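Local coordinates for isatin hydrolase (Ralstonia solanacearum, PDB 5NMP), which hydrolyses isatin, opening its cyclic amide, probably to isatinate, at an active site that holds a manganese ion, at residues 24-29 / 234-239; 79-84 / 225-230; 85-90 / 214-219; 108-113 / 147-152. All coordinates share one frame; numbering follows the deposited sequence.

Contact 1. Residues 24-29 / 234-239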
loop_
_atom_site.group_PDB
_atom_site.type_symbol
_atom_site.label_atom_id
_atom_site.label_comp_id
_atom_site.label_asym_id
_atom_site.label_seq_id
_atom_site.Cartn_x
_atom_site.Cartn_y
_atom_site.Cartn_z
ATOM N N ARG A 24 16.708 3.600 7.160
ATOM C CA ARG A 24 16.370 4.237 5.894
ATOM C C ARG A 24 15.162 3.572 5.249
ATOM O O ARG A 24 14.857 2.415 5.529
ATOM C CB ARG A 24 17.560 4.195 4.935
ATOM C CG ARG A 24 18.817 4.874 5.459
ATOM C CD ARG A 24 19.920 4.911 4.399
ATOM N NE ARG A 24 20.381 3.579 4.006
ATOM C CZ ARG A 24 20.032 2.962 2.879
ATOM N NH1 ARG A 24 19.214 3.553 2.018
ATOM N NH2 ARG A 24 20.504 1.752 2.608
ATOM N N VAL A 25 14.477 4.312 4.382
ATOM C CA VAL A 25 13.343 3.772 3.644
ATOM C C VAL A 25 13.657 3.723 2.153
ATOM O O VAL A 25 13.889 4.758 1.528
ATOM C CB VAL A 25 12.063 4.606 3.865
ATOM C CG1 VAL A 25 10.900 4.010 3.085
ATOM C CG2 VAL A 25 11.726 4.687 5.345
ATOM N N VAL A 26 13.661 2.520 1.587
ATOM C CA VAL A 26 13.945 2.345 0.169
ATOM C C VAL A 26 12.674 2.000 -0.605
ATOM O O VAL A 26 11.936 1.089 -0.232
ATOM C CB VAL A 26 15.000 1.249 -0.061
ATOM C CG1 VAL A 26 15.384 1.176 -1.530
ATOM C CG2 VAL A 26 16.227 1.514 0.792
ATOM N N ASP A 27 12.425 2.743 -1.679
ATOM C CA ASP A 27 11.261 2.524 -2.531
ATOM C C ASP A 27 11.574 1.463 -3.585
ATOM O O ASP A 27 12.441 1.664 -4.437
ATOM C CB ASP A 27 10.839 3.836 -3.204
ATOM C CG ASP A 27 9.429 3.783 -3.775
ATOM O OD1 ASP A 27 8.811 2.698 -3.766
ATOM O OD2 ASP A 27 8.944 4.835 -4.243
ATOM N N LEU A 28 10.870 0.337 -3.523
ATOM C CA LEU A 28 11.108 -0.762 -4.454
ATOM C C LEU A 28 10.058 -0.808 -5.557
ATOM O O LEU A 28 9.935 -1.803 -6.266
ATOM C CB LEU A 28 11.127 -2.097 -3.711
ATOM C CG LEU A 28 12.044 -2.187 -2.494
ATOM C CD1 LEU A 28 12.037 -3.600 -1.928
ATOM C CD2 LEU A 28 13.455 -1.751 -2.853
ATOM N N THR A 29 9.312 0.280 -5.703
ATOM C CA THR A 29 8.154 0.297 -6.587
ATOM C C THR A 29 8.416 1.051 -7.894
ATOM O O THR A 29 9.027 2.122 -7.896
ATOM C CB THR A 29 6.942 0.925 -5.870
ATOM O OG1 THR A 29 6.782 0.311 -4.585
ATOM C CG2 THR A 29 5.670 0.732 -6.674
ATOM N N ASP A 234 19.296 -3.389 -5.762
ATOM C CA ASP A 234 20.728 -3.149 -5.623
ATOM C C ASP A 234 21.063 -2.270 -4.419
ATOM O O ASP A 234 22.225 -2.158 -4.034
ATOM C CB ASP A 234 21.277 -2.503 -6.896
ATOM C CG ASP A 234 20.583 -1.195 -7.230
ATOM O OD1 ASP A 234 21.116 -0.126 -6.864
ATOM O OD2 ASP A 234 19.501 -1.235 -7.855
ATOM N N GLN A 235 20.050 -1.640 -3.832
ATOM C CA GLN A 235 20.259 -0.779 -2.673
ATOM C C GLN A 235 19.975 -1.514 -1.370
ATOM O O GLN A 235 20.011 -0.922 -0.290
ATOM C CB GLN A 235 19.384 0.472 -2.763
ATOM C CG GLN A 235 19.724 1.376 -3.928
ATOM C CD GLN A 235 18.876 2.630 -3.954
ATOM O OE1 GLN A 235 18.543 3.191 -2.910
ATOM N NE2 GLN A 235 18.516 3.073 -5.153
ATOM N N LEU A 236 19.695 -2.808 -1.480
ATOM C CA LEU A 236 19.401 -3.624 -0.310
ATOM C C LEU A 236 20.572 -4.529 0.048
ATOM O O LEU A 236 21.284 -5.010 -0.833
ATOM C CB LEU A 236 18.149 -4.466 -0.548
ATOM C CG LEU A 236 16.858 -3.696 -0.823
ATOM C CD1 LEU A 236 15.664 -4.646 -0.801
ATOM C CD2 LEU A 236 16.678 -2.572 0.183
ATOM N N PRO A 237 20.772 -4.767 1.351
ATOM C CA PRO A 237 21.780 -5.715 1.828
ATOM C C PRO A 237 21.355 -7.150 1.530
ATOM O O PRO A 237 20.175 -7.377 1.267
ATOM C CB PRO A 237 21.819 -5.451 3.333
ATOM C CG PRO A 237 20.441 -4.994 3.648
ATOM C CD PRO A 237 20.012 -4.170 2.464
ATOM N N PRO A 238 22.301 -8.103 1.563
ATOM C CA PRO A 238 21.955 -9.514 1.364
ATOM C C PRO A 238 20.901 -9.988 2.358
ATOM O O PRO A 238 20.017 -10.765 1.998
ATOM C CB PRO A 238 23.286 -10.237 1.588
ATOM C CG PRO A 238 24.318 -9.221 1.270
ATOM C CD PRO A 238 23.752 -7.908 1.717
ATOM N N ARG A 239 20.997 -9.510 3.595
ATOM C CA ARG A 239 20.033 -9.867 4.628
ATOM C C ARG A 239 19.878 -8.753 5.664
ATOM O O ARG A 239 20.785 -7.943 5.863
ATOM C CB ARG A 239 20.442 -11.173 5.309
ATOM C CG ARG A 239 21.780 -11.112 6.018
ATOM C CD ARG A 239 22.161 -12.483 6.532
ATOM N NE ARG A 239 21.042 -13.128 7.208
ATOM C CZ ARG A 239 20.908 -14.443 7.344
ATOM N NH1 ARG A 239 19.854 -14.943 7.974
ATOM N NH2 ARG A 239 21.827 -15.258 6.844
#

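Contact 2. Residues 79-84 / 225-230. With MN (manganese (II) ion), chain K.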
loop_
_atom_site.group_PDB
_atom_site.type_symbol
_atom_site.label_atom_id
_atom_site.label_comp_id
_atom_site.label_asym_id
_atom_site.label_seq_id
_atom_site.Cartn_x
_atom_site.Cartn_y
_atom_site.Cartn_z
ATOM N N THR A 79 4.286 -2.924 -10.396
ATOM C CA THR A 79 4.716 -3.494 -9.127
ATOM C C THR A 79 3.498 -3.999 -8.368
ATOM O O THR A 79 2.730 -3.203 -7.824
ATOM C CB THR A 79 5.462 -2.465 -8.263
ATOM O OG1 THR A 79 6.537 -1.894 -9.014
ATOM C CG2 THR A 79 6.019 -3.118 -7.012
ATOM N N HIS A 80 3.307 -5.314 -8.339
ATOM C CA HIS A 80 2.117 -5.859 -7.700
ATOM C C HIS A 80 2.368 -7.116 -6.871
ATOM O O HIS A 80 3.469 -7.666 -6.852
ATOM C CB HIS A 80 1.041 -6.141 -8.749
ATOM C CG HIS A 80 1.347 -7.299 -9.644
ATOM N ND1 HIS A 80 1.913 -7.146 -10.891
ATOM C CD2 HIS A 80 1.140 -8.628 -9.485
ATOM C CE1 HIS A 80 2.052 -8.331 -11.458
ATOM N NE2 HIS A 80 1.592 -9.247 -10.625
ATOM N N PHE A 81 1.308 -7.554 -6.198
ATOM C CA PHE A 81 1.336 -8.628 -5.214
ATOM C C PHE A 81 0.490 -9.796 -5.713
ATOM O O PHE A 81 -0.623 -9.591 -6.191
ATOM C CB PHE A 81 0.813 -8.088 -3.872
ATOM C CG PHE A 81 0.690 -9.119 -2.777
ATOM C CD1 PHE A 81 1.692 -9.265 -1.830
ATOM C CD2 PHE A 81 -0.448 -9.903 -2.663
ATOM C CE1 PHE A 81 1.576 -10.194 -0.811
ATOM C CE2 PHE A 81 -0.570 -10.835 -1.645
ATOM C CZ PHE A 81 0.444 -10.979 -0.719
ATOM N N ASP A 82 1.016 -11.015 -5.615
ATOM C CA ASP A 82 0.259 -12.205 -6.012
ATOM C C ASP A 82 -0.279 -12.947 -4.792
ATOM O O ASP A 82 0.491 -13.443 -3.971
ATOM C CB ASP A 82 1.125 -13.156 -6.848
ATOM C CG ASP A 82 1.441 -12.610 -8.235
ATOM O OD1 ASP A 82 0.551 -12.006 -8.873
ATOM O OD2 ASP A 82 2.588 -12.793 -8.694
ATOM N N ALA A 83 -1.602 -13.023 -4.676
ATOM C CA ALA A 83 -2.241 -13.786 -3.604
ATOM C C ALA A 83 -2.442 -15.241 -4.040
ATOM O O ALA A 83 -2.525 -15.521 -5.233
ATOM C CB ALA A 83 -3.573 -13.141 -3.213
ATOM N N PRO A 84 -2.512 -16.176 -3.077
ATOM C CA PRO A 84 -2.641 -17.599 -3.424
ATOM C C PRO A 84 -3.864 -17.934 -4.285
ATOM O O PRO A 84 -3.828 -18.898 -5.046
ATOM C CB PRO A 84 -2.747 -18.281 -2.056
ATOM C CG PRO A 84 -2.023 -17.363 -1.134
ATOM C CD PRO A 84 -2.338 -15.979 -1.626
ATOM N N TYR A 225 3.175 -16.285 -1.211
ATOM C CA TYR A 225 2.880 -15.077 -1.982
ATOM C C TYR A 225 3.977 -14.713 -2.983
ATOM O O TYR A 225 5.080 -15.262 -2.940
ATOM C CB TYR A 225 2.642 -13.900 -1.029
ATOM C CG TYR A 225 1.828 -14.269 0.192
ATOM C CD1 TYR A 225 0.457 -14.475 0.101
ATOM C CD2 TYR A 225 2.432 -14.417 1.434
ATOM C CE1 TYR A 225 -0.288 -14.816 1.212
ATOM C CE2 TYR A 225 1.695 -14.758 2.550
ATOM C CZ TYR A 225 0.334 -14.956 2.433
ATOM O OH TYR A 225 -0.405 -15.297 3.543
ATOM N N GLY A 226 3.668 -13.780 -3.881
ATOM C CA GLY A 226 4.628 -13.323 -4.871
ATOM C C GLY A 226 4.668 -11.814 -5.047
ATOM O O GLY A 226 3.674 -11.120 -4.814
ATOM N N LEU A 227 5.829 -11.304 -5.451
ATOM C CA LEU A 227 5.993 -9.892 -5.779
ATOM C C LEU A 227 6.615 -9.753 -7.162
ATOM O O LEU A 227 7.516 -10.510 -7.523
ATOM C CB LEU A 227 6.854 -9.181 -4.734
ATOM C CG LEU A 227 6.183 -8.883 -3.392
ATOM C CD1 LEU A 227 7.186 -8.320 -2.401
ATOM C CD2 LEU A 227 5.017 -7.923 -3.579
ATOM N N GLN A 228 6.131 -8.789 -7.938
ATOM C CA GLN A 228 6.605 -8.613 -9.306
ATOM C C GLN A 228 6.927 -7.156 -9.622
ATOM O O GLN A 228 6.387 -6.241 -8.997
ATOM C CB GLN A 228 5.568 -9.154 -10.292
ATOM C CG GLN A 228 5.279 -10.640 -10.104
ATOM C CD GLN A 228 4.247 -11.173 -11.076
ATOM O OE1 GLN A 228 3.934 -10.538 -12.081
ATOM N NE2 GLN A 228 3.710 -12.351 -10.777
ATOM N N CYS A 229 7.821 -6.960 -10.591
ATOM C CA CYS A 229 8.225 -5.636 -11.061
ATOM C C CYS A 229 8.824 -4.777 -9.954
ATOM O O CYS A 229 8.498 -3.597 -9.819
ATOM C CB CYS A 229 7.040 -4.911 -11.700
ATOM S SG CYS A 229 6.457 -5.682 -13.223
ATOM N N LEU A 230 9.710 -5.378 -9.168
ATOM C CA LEU A 230 10.428 -4.649 -8.134
ATOM C C LEU A 230 11.634 -3.931 -8.726
ATOM O O LEU A 230 12.175 -4.350 -9.750
ATOM C CB LEU A 230 10.879 -5.596 -7.020
ATOM C CG LEU A 230 9.802 -6.298 -6.191
ATOM C CD1 LEU A 230 10.444 -7.288 -5.240
ATOM C CD2 LEU A 230 8.958 -5.292 -5.419
HETATM MN MN MN K . 0.867 -11.306 -10.890
#

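Contact 3. Residues 85-90 / 214-219. With SIN (succinic acid), chain L.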
loop_
_atom_site.group_PDB
_atom_site.type_symbol
_atom_site.label_atom_id
_atom_site.label_comp_id
_atom_site.label_asym_id
_atom_site.label_seq_id
_atom_site.Cartn_x
_atom_site.Cartn_y
_atom_site.Cartn_z
ATOM N N ALA A 85 -4.926 -17.147 -4.170
ATOM C CA ALA A 85 -6.146 -17.390 -4.935
ATOM C C ALA A 85 -5.921 -17.198 -6.432
ATOM O O ALA A 85 -6.720 -17.652 -7.251
ATOM C CB ALA A 85 -7.260 -16.476 -4.451
ATOM N N HIS A 86 -4.830 -16.520 -6.778
ATOM C CA HIS A 86 -4.500 -16.227 -8.168
ATOM C C HIS A 86 -4.304 -17.503 -8.984
ATOM O O HIS A 86 -4.546 -17.518 -10.190
ATOM C CB HIS A 86 -3.244 -15.355 -8.230
ATOM C CG HIS A 86 -2.762 -15.070 -9.618
ATOM N ND1 HIS A 86 -3.606 -14.670 -10.632
ATOM C CD2 HIS A 86 -1.520 -15.111 -10.155
ATOM C CE1 HIS A 86 -2.903 -14.485 -11.737
ATOM N NE2 HIS A 86 -1.635 -14.746 -11.474
ATOM N N TRP A 87 -3.875 -18.572 -8.318
ATOM C CA TRP A 87 -3.615 -19.836 -9.000
ATOM C C TRP A 87 -4.551 -20.942 -8.527
ATOM O O TRP A 87 -5.005 -20.941 -7.383
ATOM C CB TRP A 87 -2.162 -20.263 -8.797
ATOM C CG TRP A 87 -1.619 -21.034 -9.955
ATOM C CD1 TRP A 87 -1.477 -22.387 -10.048
ATOM C CD2 TRP A 87 -1.158 -20.494 -11.198
ATOM N NE1 TRP A 87 -0.948 -22.723 -11.269
ATOM C CE2 TRP A 87 -0.744 -21.579 -11.995
ATOM C CE3 TRP A 87 -1.052 -19.200 -11.713
ATOM C CZ2 TRP A 87 -0.231 -21.409 -13.279
ATOM C CZ3 TRP A 87 -0.544 -19.032 -12.988
ATOM C CH2 TRP A 87 -0.139 -20.130 -13.757
ATOM N N ILE A 88 -4.817 -21.897 -9.415
ATOM C CA ILE A 88 -5.808 -22.941 -9.168
ATOM C C ILE A 88 -5.450 -23.841 -7.978
ATOM O O ILE A 88 -6.331 -24.440 -7.362
ATOM C CB ILE A 88 -6.009 -23.813 -10.440
ATOM C CG1 ILE A 88 -7.317 -24.603 -10.362
ATOM C CG2 ILE A 88 -4.814 -24.722 -10.682
ATOM C CD1 ILE A 88 -7.685 -25.285 -11.656
ATOM N N THR A 89 -4.167 -23.917 -7.639
ATOM C CA THR A 89 -3.732 -24.768 -6.536
ATOM C C THR A 89 -3.888 -24.075 -5.177
ATOM O O THR A 89 -3.736 -24.704 -4.129
ATOM C CB THR A 89 -2.265 -25.212 -6.713
ATOM O OG1 THR A 89 -1.422 -24.062 -6.835
ATOM C CG2 THR A 89 -2.114 -26.067 -7.955
ATOM N N GLY A 90 -4.196 -22.784 -5.196
ATOM C CA GLY A 90 -4.377 -22.036 -3.965
ATOM C C GLY A 90 -5.794 -21.520 -3.795
ATOM O O GLY A 90 -6.053 -20.673 -2.943
ATOM N N PRO A 214 6.391 -23.559 -12.215
ATOM C CA PRO A 214 6.510 -24.201 -10.900
ATOM C C PRO A 214 6.394 -23.228 -9.727
ATOM O O PRO A 214 5.880 -23.611 -8.676
ATOM C CB PRO A 214 7.907 -24.831 -10.942
ATOM C CG PRO A 214 8.645 -24.063 -11.987
ATOM C CD PRO A 214 7.620 -23.705 -13.015
ATOM N N CYS A 215 6.857 -21.994 -9.898
ATOM C CA CYS A 215 6.832 -21.032 -8.801
ATOM C C CYS A 215 5.397 -20.650 -8.464
ATOM O O CYS A 215 4.998 -20.710 -7.308
ATOM C CB CYS A 215 7.656 -19.787 -9.138
ATOM S SG CYS A 215 7.979 -18.705 -7.725
ATOM N N HIS A 216 4.622 -20.267 -9.475
ATOM C CA HIS A 216 3.200 -19.993 -9.281
ATOM C C HIS A 216 2.463 -21.195 -8.693
ATOM O O HIS A 216 1.725 -21.064 -7.717
ATOM C CB HIS A 216 2.541 -19.586 -10.600
ATOM C CG HIS A 216 2.675 -18.131 -10.919
ATOM N ND1 HIS A 216 3.739 -17.619 -11.630
ATOM C CD2 HIS A 216 1.877 -17.077 -10.624
ATOM C CE1 HIS A 216 3.589 -16.313 -11.759
ATOM N NE2 HIS A 216 2.469 -15.958 -11.157
ATOM N N THR A 217 2.674 -22.364 -9.291
ATOM C CA THR A 217 1.963 -23.574 -8.895
ATOM C C THR A 217 2.250 -23.987 -7.456
ATOM O O THR A 217 1.326 -24.273 -6.693
ATOM C CB THR A 217 2.315 -24.762 -9.815
ATOM O OG1 THR A 217 2.013 -24.427 -11.175
ATOM C CG2 THR A 217 1.522 -25.991 -9.415
ATOM N N LEU A 218 3.526 -24.012 -7.086
ATOM C CA LEU A 218 3.920 -24.564 -5.795
ATOM C C LEU A 218 3.852 -23.542 -4.660
ATOM O O LEU A 218 3.467 -23.889 -3.544
ATOM C CB LEU A 218 5.327 -25.164 -5.885
ATOM C CG LEU A 218 5.491 -26.309 -6.896
ATOM C CD1 LEU A 218 6.929 -26.827 -6.925
ATOM C CD2 LEU A 218 4.511 -27.451 -6.628
ATOM N N MET A 219 4.215 -22.290 -4.932
ATOM C CA MET A 219 4.172 -21.261 -3.891
ATOM C C MET A 219 2.734 -20.962 -3.488
ATOM O O MET A 219 2.399 -20.994 -2.306
ATOM C CB MET A 219 4.866 -19.977 -4.347
ATOM C CG MET A 219 6.362 -20.128 -4.581
ATOM S SD MET A 219 7.334 -20.122 -3.065
ATOM C CE MET A 219 6.955 -18.492 -2.480
HETATM C C1 SIN L . 0.164 -14.979 -15.597
HETATM O O1 SIN L . -0.935 -14.640 -15.108
HETATM O O2 SIN L . 0.225 -16.049 -16.250
HETATM C C2 SIN L . 1.382 -14.097 -15.410
HETATM C C3 SIN L . 1.888 -14.116 -13.968
HETATM C C4 SIN L . 1.221 -13.068 -13.096
HETATM O O3 SIN L . 0.592 -13.415 -12.069
HETATM O O4 SIN L . 1.296 -11.845 -13.358
#

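Contact 4. Residues 108-113 / 147-152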
loop_
_atom_site.group_PDB
_atom_site.type_symbol
_atom_site.label_atom_id
_atom_site.label_comp_id
_atom_site.label_asym_id
_atom_site.label_seq_id
_atom_site.Cartn_x
_atom_site.Cartn_y
_atom_site.Cartn_z
ATOM N N ALA A 108 7.358 -8.447 6.627
ATOM C CA ALA A 108 8.256 -9.597 6.726
ATOM C C ALA A 108 9.698 -9.240 6.367
ATOM O O ALA A 108 9.940 -8.319 5.580
ATOM C CB ALA A 108 7.762 -10.730 5.826
ATOM N N PRO A 109 10.663 -9.973 6.949
ATOM C CA PRO A 109 12.079 -9.834 6.589
ATOM C C PRO A 109 12.341 -10.315 5.166
ATOM O O PRO A 109 11.507 -11.021 4.597
ATOM C CB PRO A 109 12.796 -10.732 7.607
ATOM C CG PRO A 109 11.825 -10.923 8.715
ATOM C CD PRO A 109 10.474 -10.904 8.073
ATOM N N ALA A 110 13.484 -9.944 4.600
ATOM C CA ALA A 110 13.825 -10.378 3.250
ATOM C C ALA A 110 15.304 -10.686 3.093
ATOM O O ALA A 110 16.154 -10.089 3.759
ATOM C CB ALA A 110 13.410 -9.330 2.240
ATOM N N VAL A 111 15.598 -11.632 2.207
ATOM C CA VAL A 111 16.960 -11.859 1.751
ATOM C C VAL A 111 17.025 -11.501 0.275
ATOM O O VAL A 111 16.031 -11.621 -0.443
ATOM C CB VAL A 111 17.418 -13.315 1.967
ATOM C CG1 VAL A 111 17.383 -13.660 3.444
ATOM C CG2 VAL A 111 16.551 -14.278 1.166
ATOM N N VAL A 112 18.186 -11.044 -0.175
ATOM C CA VAL A 112 18.339 -10.639 -1.567
ATOM C C VAL A 112 19.385 -11.491 -2.276
ATOM O O VAL A 112 20.546 -11.522 -1.873
ATOM C CB VAL A 112 18.723 -9.152 -1.677
ATOM C CG1 VAL A 112 18.880 -8.751 -3.132
ATOM C CG2 VAL A 112 17.678 -8.281 -0.989
ATOM N N ILE A 113 18.965 -12.183 -3.330
ATOM C CA ILE A 113 19.862 -13.029 -4.112
ATOM C C ILE A 113 20.292 -12.314 -5.387
ATOM O O ILE A 113 19.478 -12.109 -6.288
ATOM C CB ILE A 113 19.196 -14.372 -4.494
ATOM C CG1 ILE A 113 18.430 -14.961 -3.304
ATOM C CG2 ILE A 113 20.225 -15.351 -5.036
ATOM C CD1 ILE A 113 19.287 -15.259 -2.104
ATOM N N TRP A 147 10.933 -13.102 2.796
ATOM C CA TRP A 147 10.889 -12.967 1.344
ATOM C C TRP A 147 12.217 -13.394 0.738
ATOM O O TRP A 147 13.280 -13.154 1.311
ATOM C CB TRP A 147 10.597 -11.525 0.917
ATOM C CG TRP A 147 9.186 -11.072 1.084
ATOM C CD1 TRP A 147 8.689 -10.301 2.091
ATOM C CD2 TRP A 147 8.088 -11.336 0.201
ATOM N NE1 TRP A 147 7.348 -10.076 1.899
ATOM C CE2 TRP A 147 6.954 -10.702 0.746
ATOM C CE3 TRP A 147 7.953 -12.052 -0.992
ATOM C CZ2 TRP A 147 5.701 -10.763 0.141
ATOM C CZ3 TRP A 147 6.707 -12.111 -1.593
ATOM C CH2 TRP A 147 5.599 -11.471 -1.025
ATOM N N VAL A 148 12.153 -14.022 -0.427
ATOM C CA VAL A 148 13.346 -14.241 -1.227
ATOM C C VAL A 148 13.284 -13.322 -2.442
ATOM O O VAL A 148 12.523 -13.567 -3.378
ATOM C CB VAL A 148 13.481 -15.705 -1.674
ATOM C CG1 VAL A 148 14.706 -15.879 -2.563
ATOM C CG2 VAL A 148 13.568 -16.613 -0.466
ATOM N N LEU A 149 14.071 -12.252 -2.412
ATOM C CA LEU A 149 14.068 -11.278 -3.499
ATOM C C LEU A 149 15.148 -11.604 -4.530
ATOM O O LEU A 149 16.345 -11.560 -4.238
ATOM C CB LEU A 149 14.249 -9.860 -2.950
ATOM C CG LEU A 149 13.184 -9.431 -1.933
ATOM C CD1 LEU A 149 13.350 -7.974 -1.534
ATOM C CD2 LEU A 149 11.780 -9.684 -2.469
ATOM N N PHE A 150 14.702 -11.940 -5.736
ATOM C CA PHE A 150 15.575 -12.338 -6.834
ATOM C C PHE A 150 16.051 -11.116 -7.622
ATOM O O PHE A 150 15.343 -10.628 -8.502
ATOM C CB PHE A 150 14.825 -13.315 -7.749
ATOM C CG PHE A 150 15.687 -13.980 -8.787
ATOM C CD1 PHE A 150 17.058 -14.088 -8.618
ATOM C CD2 PHE A 150 15.113 -14.505 -9.937
ATOM C CE1 PHE A 150 17.842 -14.707 -9.580
ATOM C CE2 PHE A 150 15.891 -15.122 -10.903
ATOM C CZ PHE A 150 17.259 -15.224 -10.724
ATOM N N ARG A 151 17.245 -10.624 -7.306
ATOM C CA ARG A 151 17.797 -9.466 -8.009
ATOM C C ARG A 151 18.433 -9.851 -9.342
ATOM O O ARG A 151 19.335 -10.688 -9.391
ATOM C CB ARG A 151 18.835 -8.745 -7.152
ATOM C CG ARG A 151 19.469 -7.583 -7.885
ATOM C CD ARG A 151 20.681 -7.025 -7.177
ATOM N NE ARG A 151 21.363 -6.059 -8.033
ATOM C CZ ARG A 151 22.606 -5.633 -7.845
ATOM N NH1 ARG A 151 23.319 -6.087 -6.821
ATOM N NH2 ARG A 151 23.138 -4.756 -8.686
ATOM N N THR A 152 17.972 -9.219 -10.417
ATOM C CA THR A 152 18.448 -9.530 -11.760
ATOM C C THR A 152 18.803 -8.281 -12.565
ATOM O O THR A 152 19.262 -8.387 -13.701
ATOM C CB THR A 152 17.395 -10.322 -12.548
ATOM O OG1 THR A 152 16.170 -9.579 -12.574
ATOM C CG2 THR A 152 17.148 -11.681 -11.906
#

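Contact 1. Residues 24-29 / 234-239
Leu-236 packs against strand 24-27 and touches both Val-26 and Leu-28, joining the start of the sheet to the loop ahead of strand 239-244. From its CB the chain turns opposite the carbonyl carbon (chi1 -61°), which sets CG beside the backbone N, from where CD1 and CD2 diverge. CD1 meets Leu-28 CD1 at 3.9 Å, the two leucines reaching toward each other tip to tip. CD2 lies 4.2 Å from Val-26 CG2, and here the side chains slide past one another in opposite directions. A branched leucine suits the place because its two methyls can serve Val-26 of the strand and Leu-28 just after it, while the beta-branched Val-26 fits an extended backbone. Val-26 is also met by Gln-235, which is exposed and extended beyond CG; its amide oxygen OE1 comes alongside Val-26 CG1 at 4.0 Å in a plain van der Waals contact. At the exposed end, Arg-24 turns NH2 to within 4.0 Å of Gln-235 O, in the guanidinium plane but too far for a bond. Strand 24-27 is an outermost strand of the sheet within this chain, paired with strand 261-264, whose Ala-262 and Val-264 also touch Leu-236, and Leu-149 of strand 147-151 packs on the same leucine.

Contact 2. Residues 79-84 / 225-230
The manganese site of this cyclase-family enzyme rests on two antiparallel strands, 80-82 and 225-228, the first carrying His-80 and Asp-82 from the family's HxGTHxDxPxH signature. Their side chains, with that of Gln-228, rise from one face of the sheet. His-80 NE2 binds the manganese at 2.2 Å and Asp-82 OD1 does so at the same length, while His-76 and the two oxygens of one succinate carboxylate complete the site. The imidazole of His-80 has its CG set between the backbone N and the carbonyl carbon (chi1 71°), which lifts the ring over the sheet toward the metal; a bond from ND1 to Gly-78 O fixes its rotation. Gln-228 CB packs over one face of that ring in a CH-pi contact. Gln-228 has been seen as a manganese ligand in this protein, but in this chain it does not bind the ion. Gly-226 pairs with Asp-82: the aspartate N-H gives Gly-226 O a nearly straight bond of 2.8 Å, and a residue without a side chain leaves room beside the carboxylate. Phe-81 and Leu-227 meet on the other, apolar face. Next to them Tyr-225 touches Phe-81 and takes Pro-84 CD at its ring edge, 3.6 Å from CD1. Just before strand 80-82, a side-chain hydroxyl adds a bond beyond the backbone pairs, Thr-79 OG1 donating to Cys-229 O at 2.7 Å.

Contact 3. Residues 85-90 / 214-219
Trp-87 and His-216, both buried, make the dense part of this contact between the loop after strand 80-82 and the start of helix 214-221. His-216 CB sits over the six-membered ring of the indole, 3.8 Å from its centroid and nearly on the ring normal, while the imidazole beyond it is turned 37° from the indole plane. The broad indole suits a site beside the helix, since it also spreads under the backbone N of Thr-217.

The threonine side is looser and partly exposed. The Thr-89 hydroxyl, set between backbone N and carbonyl carbon (chi1 57°), donates to Thr-217 O at 2.8 Å, in the carbonyl plane and on a lone pair. The two threonine methyls, both named CG2, lie 3.9 Å apart. In the buried metal pocket the rings of His-86 and His-216 make only a slight rim-to-rim touch, CD2 to CD2 at 4.0 Å. Between them enters succinate, probably from the crystallisation liquor: its O3 accepts a weak bond from His-86 NE2 at 2.7 Å and a longer one from His-216 NE2 at 3.3 Å, and the same carboxylate coordinates the manganese. Each ring is held through ND1, His-86 by Tyr-67 O of the second subunit and His-216 by Asp-202. With ND1 so engaged, both rings turn NE2 to a metal-bound oxygen, consistent with a pocket that could hold an oxygen of a bound substrate or product.

Contact 4. Residues 108-113 / 147-152
Ala-108 opens the pairing with its methyl 3.9 Å from Trp-147 CD1, a small residue that leaves room for the indole. Pro-109, which has no N-H to offer, contributes its carbonyl instead and accepts from Trp-147 N. At Ala-110 the methyl lies 3.8 Å from Trp-147 CB and also reaches Leu-149 CD1, so a minimal side chain fits between two large ones. Val-111 uses both backbone groups: its N-H runs almost straight to Trp-147 O at 2.9 Å, and its O receives Leu-149 N. This alternation belongs to parallel strands, here joined through helix 129-139 as a beta-alpha-beta crossover. The side chain of Val-111 faces that helix, touching Trp-135, and its CG2 approaches Val-148 CG2 at 4.1 Å. Val-112 points to the other face, where CG1, anti to the backbone N (chi1 180°), meets the aliphatic CB of Arg-151 at 4.0 Å; the arginine's charged end leads away to Asp-153. Ile-113 returns to the helix side. Its CG1 packs against Val-148 CG1 at 3.9 Å, with Phe-131 and Trp-135 beyond, while its O accepts from Arg-151 N at 2.9 Å.

In the fold
Contacts 1, 2 and 4 all reach one mixed sheet, and contact 3 adds the helix that leads into strand 225-228. Along the chain they are nested: contact 1 closes the longest loop, with contact 2, then contact 3, then contact 4 inside it. Contacts 1 and 4 have centres about 10 Å apart and meet where Pro-238 O probably accepts a hydrogen bond from Val-112 N. Trp-147 of contact 4 packs against Leu-227 of contact 2. Centres of contacts 2 and 3 lie about 12 Å apart, whereas contacts 1 and 3, about 27 Å between centres, each touch the second subunit. Contacts 2 and 3 thus bring Gln-228 and His-216 to the manganese ligands of the 76-82 region.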